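Local coordinates for protein galactitol 1-phosphate 5-dehydrogenase (Escherichia coli, PDB 4UEJ) that oxidises galactitol 1-phosphate to D-tagatose 6-phosphate with NAD+, as a zinc-containing dehydrogenase that binds two zinc ions per subunit, at residues A[90-93]-A[94-97]. Sequence-based numbering, arbitrary orientation.
Sequences FTCP and ECLK. With ZN (zinc ion), chain C.
Cys92 and Cys95 grip one zinc ion between them, each SG lying 2.3 Å from the metal, while Cys89 and Cys103 supply the other two sulfurs. This four-cysteine site is the second zinc of the subunit, distinct from the one at Cys38 and His59, and belongs to the lobe characteristic of zinc-containing alcohol dehydrogenases. Soft thiolate sulfur suits zinc, and the three-residue spacing, from the N-cap into the first turn, brings both sulfurs to the same metal.

Backbone N-H groups bond to these sulfurs as well. Cys92 is the N-cap of helix 93-96, and its chi1 of 69° sets SG between its own N and carbonyl carbon. From there SG accepts from Cys95 N at 3.4 Å, in a fairly straight bond. Cys95 SG takes a weaker one from Phe90 N at 3.3 Å. The ring of Phe90 meets Trp294 edge-to-face.

Leu96 N bonds to Cys92 O at 3.0 Å and closes the helical turn. Pro93 follows the cap, in the first turn, where its lack of an N-H costs no helical bond. Lys97 N reaches Pro93 O weakly. Over the turn, Leu96 lays CG 3.3 Å from Cys92 O and carries CD2 to 3.7 Å from Phe90 O, placing apolar carbons against the two carbonyl oxygens.

Glu94 bends at chi2 (82°), bringing OE1 back beside the Pro93 ring; its OE2 forms a salt bridge with Arg228 of the second subunit, so the turn also meets the dimer partner. At the metal, two thiolates each given an N-H probably have part of their negative charge offset.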
loop_
_atom_site.group_PDB
_atom_site.type_symbol
_atom_site.label_atom_id
_atom_site.label_comp_id
_atom_site.label_asym_id
_atom_site.label_seq_id
_atom_site.Cartn_x
_atom_site.Cartn_y
_atom_site.Cartn_z
ATOM N N PHE A 90 19.289 16.649 9.380
ATOM C CA PHE A 90 20.051 15.664 10.156
ATOM C C PHE A 90 19.858 15.743 11.664
ATOM O O PHE A 90 20.581 15.076 12.416
ATOM C CB PHE A 90 21.550 15.767 9.850
ATOM C CG PHE A 90 21.910 15.322 8.475
ATOM C CD1 PHE A 90 21.746 14.004 8.097
ATOM C CD2 PHE A 90 22.437 16.222 7.562
ATOM C CE1 PHE A 90 22.084 13.594 6.822
ATOM C CE2 PHE A 90 22.775 15.820 6.289
ATOM C CZ PHE A 90 22.606 14.503 5.923
ATOM N N THR A 91 18.897 16.539 12.121
ATOM C CA THR A 91 18.726 16.716 13.564
ATOM C C THR A 91 17.282 16.597 14.054
ATOM O O THR A 91 17.038 16.690 15.251
ATOM C CB THR A 91 19.266 18.086 14.026
ATOM O OG1 THR A 91 18.494 19.132 13.428
ATOM C CG2 THR A 91 20.736 18.241 13.636
ATOM N N CYS A 92 16.334 16.400 13.141
ATOM C CA CYS A 92 14.934 16.191 13.536
ATOM C C CYS A 92 14.717 14.702 13.801
ATOM O O CYS A 92 15.554 13.889 13.421
ATOM C CB CYS A 92 13.979 16.686 12.457
ATOM S SG CYS A 92 14.016 15.686 10.949
ATOM N N PRO A 93 13.604 14.340 14.466
ATOM C CA PRO A 93 13.383 12.923 14.779
ATOM C C PRO A 93 13.369 12.020 13.551
ATOM O O PRO A 93 13.916 10.925 13.624
ATOM C CB PRO A 93 12.011 12.927 15.463
ATOM C CG PRO A 93 11.932 14.266 16.097
ATOM C CD PRO A 93 12.600 15.202 15.121
ATOM N N GLU A 94 12.758 12.469 12.457
ATOM C CA GLU A 94 12.751 11.690 11.221
ATOM C C GLU A 94 14.181 11.417 10.737
ATOM O O GLU A 94 14.524 10.285 10.412
ATOM C CB GLU A 94 11.945 12.412 10.139
ATOM C CG GLU A 94 10.427 12.245 10.238
ATOM C CD GLU A 94 9.775 13.194 11.240
ATOM O OE1 GLU A 94 10.500 13.870 12.004
ATOM O OE2 GLU A 94 8.525 13.261 11.259
ATOM N N CYS A 95 15.014 12.455 10.703
ATOM C CA CYS A 95 16.395 12.290 10.232
ATOM C C CYS A 95 17.164 11.334 11.131
ATOM O O CYS A 95 17.916 10.497 10.654
ATOM C CB CYS A 95 17.134 13.629 10.170
ATOM S SG CYS A 95 16.769 14.653 8.728
ATOM N N LEU A 96 16.961 11.449 12.440
ATOM C CA LEU A 96 17.676 10.588 13.379
ATOM C C LEU A 96 17.236 9.133 13.244
ATOM O O LEU A 96 17.932 8.224 13.694
ATOM C CB LEU A 96 17.476 11.075 14.818
ATOM C CG LEU A 96 18.052 12.472 15.096
ATOM C CD1 LEU A 96 17.699 12.919 16.505
ATOM C CD2 LEU A 96 19.569 12.518 14.882
ATOM N N LYS A 97 16.092 8.912 12.604
ATOM C CA LYS A 97 15.638 7.550 12.333
ATOM C C LYS A 97 16.049 7.078 10.941
ATOM O O LYS A 97 15.778 5.938 10.559
ATOM C CB LYS A 97 14.126 7.448 12.496
ATOM C CG LYS A 97 13.682 7.359 13.952
ATOM C CD LYS A 97 12.174 7.243 14.072
ATOM C CE LYS A 97 11.736 7.133 15.531
ATOM N NZ LYS A 97 12.013 5.784 16.101
HETATM ZN ZN ZN C . 15.565 16.506 9.409
#